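Local coordinates for periplasmic binding protein (PDB 5L9G), which binds the opine mannopine and probably delivers it to an ABC transporter for uptake into the Agrobacterium cell, at residues Asp142-Lys147 with Ile163-Leu168; Arg153-Trp156 with Gly161-Glu164; Ser202-Ser207 with Glu336-Val341. All blocks are in the same frame, centred on the assembly; numbering follows the deposited sequence.

Interaction 1: Asp142-Lys147 with Ile163-Leu168; sequences DFFDVK and IEAAAL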
# COMPACT_ATOMS: atom_id res chain seq x y z
N ASP A 142 -2.06 -1.08 -21.80
CA ASP A 142 -3.48 -0.78 -22.04
C ASP A 142 -3.93 0.44 -21.25
O ASP A 142 -4.62 1.30 -21.79
CB ASP A 142 -4.37 -1.98 -21.67
CG ASP A 142 -4.37 -3.17 -22.60
OD1 ASP A 142 -3.85 -3.05 -23.73
OD2 ASP A 142 -4.99 -4.21 -22.23
N PHE A 143 -3.55 0.50 -19.95
CA PHE A 143 -3.94 1.62 -19.08
C PHE A 143 -3.46 2.95 -19.69
O PHE A 143 -4.20 3.93 -19.66
CB PHE A 143 -3.32 1.43 -17.69
CG PHE A 143 -3.87 2.40 -16.67
CD1 PHE A 143 -3.28 3.65 -16.47
CD2 PHE A 143 -4.99 2.07 -15.91
CE1 PHE A 143 -3.80 4.55 -15.53
CE2 PHE A 143 -5.50 2.96 -14.95
CZ PHE A 143 -4.92 4.21 -14.79
N PHE A 144 -2.25 2.97 -20.25
CA PHE A 144 -1.66 4.20 -20.79
C PHE A 144 -2.08 4.47 -22.23
O PHE A 144 -1.72 5.51 -22.79
CB PHE A 144 -0.11 4.15 -20.65
CG PHE A 144 0.40 4.48 -19.26
CD1 PHE A 144 0.17 3.61 -18.19
CD2 PHE A 144 1.16 5.62 -19.03
CE1 PHE A 144 0.65 3.90 -16.90
CE2 PHE A 144 1.67 5.89 -17.75
CZ PHE A 144 1.39 5.04 -16.69
N ASP A 145 -2.84 3.54 -22.83
CA ASP A 145 -3.25 3.65 -24.24
C ASP A 145 -4.59 4.38 -24.36
O ASP A 145 -5.65 3.74 -24.40
CB ASP A 145 -3.29 2.27 -24.90
CG ASP A 145 -3.36 2.32 -26.42
OD1 ASP A 145 -3.78 3.37 -26.97
OD2 ASP A 145 -3.03 1.30 -27.07
N VAL A 146 -4.52 5.71 -24.49
CA VAL A 146 -5.70 6.59 -24.57
C VAL A 146 -6.42 6.45 -25.92
O VAL A 146 -7.63 6.71 -26.00
CB VAL A 146 -5.34 8.06 -24.20
CG1 VAL A 146 -6.56 8.97 -24.24
CG2 VAL A 146 -4.70 8.11 -22.81
N LYS A 147 -5.71 5.99 -26.96
CA LYS A 147 -6.32 5.76 -28.26
C LYS A 147 -7.17 4.49 -28.23
O LYS A 147 -8.33 4.54 -28.63
CB LYS A 147 -5.26 5.71 -29.39
CG LYS A 147 -4.70 7.08 -29.87
CD LYS A 147 -5.75 8.08 -30.44
CE LYS A 147 -5.57 8.35 -31.91
NZ LYS A 147 -6.59 9.31 -32.41
N ILE A 163 5.46 5.28 -10.65
CA ILE A 163 6.67 5.36 -11.49
C ILE A 163 6.87 4.02 -12.21
O ILE A 163 7.12 3.99 -13.41
CB ILE A 163 7.94 5.73 -10.65
CG1 ILE A 163 7.75 7.04 -9.82
CG2 ILE A 163 9.21 5.78 -11.52
CD1 ILE A 163 7.51 8.37 -10.60
N GLU A 164 6.74 2.92 -11.46
CA GLU A 164 6.89 1.55 -11.98
C GLU A 164 5.83 1.24 -13.03
O GLU A 164 6.15 0.55 -14.00
CB GLU A 164 6.83 0.52 -10.84
CG GLU A 164 7.92 0.66 -9.79
CD GLU A 164 7.51 1.46 -8.56
OE1 GLU A 164 7.95 1.10 -7.44
OE2 GLU A 164 6.76 2.44 -8.71
N ALA A 165 4.58 1.78 -12.84
CA ALA A 165 3.47 1.59 -13.80
C ALA A 165 3.88 2.13 -15.17
O ALA A 165 3.68 1.47 -16.17
CB ALA A 165 2.20 2.30 -13.30
N ALA A 166 4.52 3.32 -15.19
CA ALA A 166 5.00 3.95 -16.41
C ALA A 166 6.10 3.11 -17.07
O ALA A 166 6.06 2.92 -18.29
CB ALA A 166 5.50 5.35 -16.12
N ALA A 167 7.04 2.55 -16.26
CA ALA A 167 8.12 1.67 -16.77
C ALA A 167 7.48 0.45 -17.46
O ALA A 167 7.84 0.15 -18.60
CB ALA A 167 9.02 1.22 -15.63
N LEU A 168 6.45 -0.17 -16.82
CA LEU A 168 5.70 -1.30 -17.40
C LEU A 168 4.99 -0.91 -18.70
O LEU A 168 5.08 -1.66 -19.66
CB LEU A 168 4.69 -1.87 -16.38
CG LEU A 168 5.30 -2.65 -15.23
CD1 LEU A 168 4.29 -2.84 -14.13
CD2 LEU A 168 5.88 -4.00 -15.72
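The phenyl ring of F144 meets the helical segment 163-168 with its outer end, where CE1, CZ and CE2 reach the backbone and methyl groups of A165 and A166. The ring approaches obliquely. CZ comes nearest, 3.8 Å from A166 CA, and CE1 is 4.0 Å from the carbonyl O of A165. Among the side chains, the ring meets two methyls: F144 CE1 lies 4.2 Å from A165 CB, and F144 CZ lies 4.2 Å from A166 CB. The end of the ring thus rests against the main chain where the two consecutive alanines join.

F144 has CG anti to its own carbonyl carbon (chi1 -79°), which extends the ring from the 140-144 helix region across to its partner. Alanine suits the receiving surface: a methyl projects so little that the ring can touch the main chain itself, although the closest CA atoms of the two segments, those of F144 and A166, are 8.0 Å apart. No hydrogen bond crosses this contact, which is apolar and buried. Phenylalanine is long enough to span the gap and carries no polar group that would need a partner there.

The helix 184-197 also packs here, with K193 and L197 against F144 and L194 against A166. Towards the sheet, I224 of strand 222-226 touches both A165 and F143. The contact therefore joins helices 140-144 and 162-169 on the same side of the sheet as helix 184-197.

Interaction 2: Arg153-Trp156 with Gly161-Glu164; sequences RALW and GMIE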
# COMPACT_ATOMS: atom_id res chain seq x y z
N ARG A 153 -8.71 8.59 -16.42
CA ARG A 153 -7.81 7.83 -15.57
C ARG A 153 -7.70 8.46 -14.18
O ARG A 153 -7.80 9.68 -14.04
CB ARG A 153 -6.39 7.82 -16.17
CG ARG A 153 -6.15 6.69 -17.20
CD ARG A 153 -6.38 7.11 -18.61
NE ARG A 153 -6.02 6.05 -19.55
CZ ARG A 153 -6.73 5.76 -20.63
NH1 ARG A 153 -6.36 4.75 -21.42
NH2 ARG A 153 -7.83 6.44 -20.92
N ALA A 154 -7.45 7.63 -13.15
CA ALA A 154 -7.15 8.13 -11.82
C ALA A 154 -5.91 7.41 -11.31
O ALA A 154 -5.79 6.19 -11.44
CB ALA A 154 -8.31 7.93 -10.87
N LEU A 155 -4.95 8.19 -10.78
CA LEU A 155 -3.70 7.66 -10.26
C LEU A 155 -3.49 8.26 -8.88
O LEU A 155 -4.12 9.26 -8.56
CB LEU A 155 -2.51 8.08 -11.16
CG LEU A 155 -2.25 7.30 -12.45
CD1 LEU A 155 -3.27 7.62 -13.48
CD2 LEU A 155 -0.88 7.69 -13.05
N TRP A 156 -2.63 7.64 -8.08
CA TRP A 156 -2.33 8.10 -6.72
C TRP A 156 -1.58 9.44 -6.77
O TRP A 156 -0.85 9.71 -7.74
CB TRP A 156 -1.44 7.06 -6.03
CG TRP A 156 -1.34 7.17 -4.53
CD1 TRP A 156 -2.16 7.85 -3.68
CD2 TRP A 156 -0.35 6.53 -3.71
NE1 TRP A 156 -1.74 7.70 -2.37
CE2 TRP A 156 -0.65 6.86 -2.36
CE3 TRP A 156 0.74 5.68 -3.97
CZ2 TRP A 156 0.12 6.39 -1.29
CZ3 TRP A 156 1.50 5.21 -2.91
CH2 TRP A 156 1.21 5.59 -1.59
N GLY A 161 4.54 2.76 -6.92
CA GLY A 161 3.68 1.99 -7.82
C GLY A 161 3.34 2.75 -9.09
O GLY A 161 3.10 2.13 -10.13
N MET A 162 3.37 4.09 -9.04
CA MET A 162 3.06 4.97 -10.19
C MET A 162 4.23 5.10 -11.17
O MET A 162 4.01 5.03 -12.38
CB MET A 162 2.55 6.35 -9.72
CG MET A 162 1.44 6.27 -8.65
SD MET A 162 -0.07 5.47 -9.28
CE MET A 162 -0.22 4.10 -8.18
N ILE A 163 5.46 5.28 -10.65
CA ILE A 163 6.67 5.36 -11.49
C ILE A 163 6.87 4.02 -12.21
O ILE A 163 7.12 3.99 -13.41
CB ILE A 163 7.94 5.73 -10.65
CG1 ILE A 163 7.75 7.04 -9.82
CG2 ILE A 163 9.21 5.78 -11.52
CD1 ILE A 163 7.51 8.37 -10.60
N GLU A 164 6.74 2.92 -11.46
CA GLU A 164 6.89 1.55 -11.98
C GLU A 164 5.83 1.24 -13.03
O GLU A 164 6.15 0.55 -14.00
CB GLU A 164 6.83 0.52 -10.84
CG GLU A 164 7.92 0.66 -9.79
CD GLU A 164 7.51 1.46 -8.56
OE1 GLU A 164 7.95 1.10 -7.44
OE2 GLU A 164 6.76 2.44 -8.71
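M162 sends its thioether back from the first turn of its helix to the end of strand 153-156, where it meets W156 and L155. The sulfur lies 3.6 Å from the backbone N of W156; with an N-H...S angle of 155° this is a weak hydrogen bond, giving the buried amide a soft acceptor. Beyond the sulfur, M162 CE touches W156 CB at 3.9 Å, while L155 CB sits 4.0 Å from M162 SD. The methionine chain is bent at chi2 and chi3 (120°), and this fold-over brings its sulfur and methyl alongside the strand. A flexible, unbranched thioether suits such a place, being apolar enough for the core yet able to accept an N-H.

W156 takes part through its CB and backbone, its indole being turned elsewhere with CG anti to N. The ring stacks on W205, meets W226 edge-to-face and touches the bound mannopine, so the contact backs a residue of the ligand pocket.

G161 is the N-cap of helix 162-169. Its positive phi comes easily to glycine, and its N donates to E164 OE2 at 2.9 Å, from above the carboxylate plane. This is one of the two bonds of a capping box; glycine has no side chain for the other. E164 OE1 binds the hydroxyl of Y178 and the indole N-H of W327.

Strand, short loop and helix form the first part of a beta-alpha-beta crossover, since strand 201-205 returns parallel beside 153-156, as in the alpha/beta lobes of periplasmic solute-binding proteins.

Interaction 3: Ser202-Ser207 with Glu336-Val341; sequences SVWWES and EAYDNV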
# COMPACT_ATOMS: atom_id res chain seq x y z
N SER A 202 -8.09 12.48 -14.74
CA SER A 202 -9.14 13.36 -14.20
C SER A 202 -8.99 13.66 -12.71
O SER A 202 -9.43 14.73 -12.25
CB SER A 202 -10.53 12.80 -14.49
OG SER A 202 -10.74 11.54 -13.88
N VAL A 203 -8.41 12.72 -11.95
CA VAL A 203 -8.27 12.87 -10.49
C VAL A 203 -7.00 12.17 -10.03
O VAL A 203 -6.72 11.04 -10.45
CB VAL A 203 -9.54 12.35 -9.73
CG1 VAL A 203 -9.99 11.02 -10.26
CG2 VAL A 203 -9.35 12.32 -8.21
N TRP A 204 -6.25 12.85 -9.14
CA TRP A 204 -5.06 12.29 -8.50
C TRP A 204 -5.58 11.97 -7.09
O TRP A 204 -5.67 12.86 -6.23
CB TRP A 204 -3.89 13.29 -8.49
CG TRP A 204 -3.49 13.73 -9.87
CD1 TRP A 204 -3.87 14.88 -10.50
CD2 TRP A 204 -2.60 13.05 -10.77
NE1 TRP A 204 -3.31 14.93 -11.75
CE2 TRP A 204 -2.49 13.85 -11.93
CE3 TRP A 204 -1.91 11.82 -10.73
CZ2 TRP A 204 -1.72 13.47 -13.04
CZ3 TRP A 204 -1.12 11.46 -11.81
CH2 TRP A 204 -1.03 12.27 -12.95
N TRP A 205 -6.05 10.72 -6.91
CA TRP A 205 -6.68 10.32 -5.65
C TRP A 205 -5.67 10.32 -4.50
O TRP A 205 -4.49 10.04 -4.72
CB TRP A 205 -7.44 8.99 -5.78
CG TRP A 205 -6.58 7.81 -6.12
CD1 TRP A 205 -6.35 7.30 -7.36
CD2 TRP A 205 -5.86 6.99 -5.20
NE1 TRP A 205 -5.50 6.21 -7.27
CE2 TRP A 205 -5.18 6.01 -5.95
CE3 TRP A 205 -5.73 6.99 -3.79
CZ2 TRP A 205 -4.36 5.05 -5.35
CZ3 TRP A 205 -4.93 6.02 -3.20
CH2 TRP A 205 -4.24 5.08 -3.98
N GLU A 206 -6.13 10.66 -3.30
CA GLU A 206 -5.26 10.82 -2.14
C GLU A 206 -5.38 9.72 -1.08
O GLU A 206 -4.42 9.47 -0.36
CB GLU A 206 -5.49 12.19 -1.50
CG GLU A 206 -5.31 13.31 -2.51
CD GLU A 206 -5.26 14.72 -1.94
OE1 GLU A 206 -5.25 14.86 -0.69
OE2 GLU A 206 -5.21 15.67 -2.74
N SER A 207 -6.54 9.10 -0.96
CA SER A 207 -6.75 8.06 0.04
C SER A 207 -7.45 6.86 -0.58
O SER A 207 -8.14 7.01 -1.61
CB SER A 207 -7.58 8.59 1.22
OG SER A 207 -8.94 8.82 0.84
N GLU A 336 9.57 14.70 -6.02
CA GLU A 336 9.64 15.97 -6.74
C GLU A 336 9.21 15.86 -8.21
O GLU A 336 8.39 16.66 -8.66
CB GLU A 336 11.05 16.61 -6.60
CG GLU A 336 11.26 17.86 -7.45
CD GLU A 336 12.49 18.68 -7.11
OE1 GLU A 336 13.52 18.54 -7.81
OE2 GLU A 336 12.42 19.48 -6.15
N ALA A 337 9.75 14.88 -8.97
CA ALA A 337 9.40 14.70 -10.37
C ALA A 337 7.90 14.38 -10.56
O ALA A 337 7.26 14.92 -11.47
CB ALA A 337 10.26 13.62 -11.00
N TYR A 338 7.34 13.52 -9.69
CA TYR A 338 5.92 13.15 -9.77
C TYR A 338 5.01 14.33 -9.37
O TYR A 338 4.00 14.55 -10.03
CB TYR A 338 5.64 11.88 -8.98
CG TYR A 338 4.29 11.24 -9.24
CD1 TYR A 338 3.91 10.86 -10.53
CD2 TYR A 338 3.43 10.94 -8.19
CE1 TYR A 338 2.68 10.25 -10.77
CE2 TYR A 338 2.20 10.31 -8.42
CZ TYR A 338 1.84 9.96 -9.71
OH TYR A 338 0.65 9.32 -9.92
N ASP A 339 5.44 15.15 -8.39
CA ASP A 339 4.74 16.39 -8.01
C ASP A 339 4.58 17.26 -9.27
O ASP A 339 3.51 17.79 -9.51
CB ASP A 339 5.54 17.20 -6.95
CG ASP A 339 5.40 16.79 -5.49
OD1 ASP A 339 4.54 15.92 -5.19
OD2 ASP A 339 6.16 17.33 -4.65
N ASN A 340 5.65 17.37 -10.09
CA ASN A 340 5.64 18.17 -11.31
C ASN A 340 4.71 17.62 -12.39
O ASN A 340 4.03 18.40 -13.05
CB ASN A 340 7.04 18.39 -11.84
CG ASN A 340 7.70 19.52 -11.12
OD1 ASN A 340 8.31 19.35 -10.05
ND2 ASN A 340 7.46 20.73 -11.59
N VAL A 341 4.64 16.28 -12.53
CA VAL A 341 3.71 15.64 -13.47
C VAL A 341 2.26 16.04 -13.12
O VAL A 341 1.50 16.40 -14.02
CB VAL A 341 3.91 14.09 -13.48
CG1 VAL A 341 2.74 13.38 -14.16
CG2 VAL A 341 5.23 13.71 -14.16
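W204, near the end of strand 201-205, packs against Y338 and V341 of the long C-terminal helix 324-343, so that a helix from the far end of the chain lies against one lobe of the alpha/beta fold of periplasmic binding proteins.

The aromatic part of the contact pairs the six-membered ring of W204 with the ring of Y338. Their planes stand at 88°, with centroids 5.8 Å apart, and they meet obliquely. The touching is done by one corner of the indole: W204 CZ3 is 3.9 Å from Y338 CZ. An indole is wide enough to bridge strand and helix, whose closest CA atoms, those of W204 and V341, are 10.6 Å apart.

The purely apolar part is W204 CH2 against V341 CG1, at 4.1 Å, and L194 of helix 184-197 touches both Y338 and V341. A branched, compact valine fits beside the outer end of the indole, its side chain running across it at about a right angle, one turn of helix along from the tyrosine.

The polar part turns on the tyrosine hydroxyl. With CG anti to its backbone N (chi1 -167°), Y338 points its ring end toward the strands although its CB does not face segment 202-207. The hydroxyl then lies at the edge of the W204 ring, near its plane, with OH 3.4 Å from W204 CZ3. It is not left without a partner in this buried setting, for a hydrogen bond joins Y338 OH to the backbone carbonyl oxygen of W156.

How the interactions relate
Interactions 1 and 2 use the same helix, 162-169: its N-terminal end meets strand 153-156, and the next turn receives helix 140-144. R153 ties the two together, since its NE binds the carbonyl of F143. Interaction 3 brings in helix 324-343 and strand 201-205, the neighbour of 153-156 in the sheet. All three are essentially buried, though W204 remains partly exposed. Their chemistry changes with place: interaction 1, farthest from the chain's centre, is apolar; interaction 2, beside the mannopine pocket, adds a weak N-H...S bond across it, beside a helix start held by its own glutamate; interaction 3 is largely aromatic, with its hydroxyl engaged by the backbone of interaction 2.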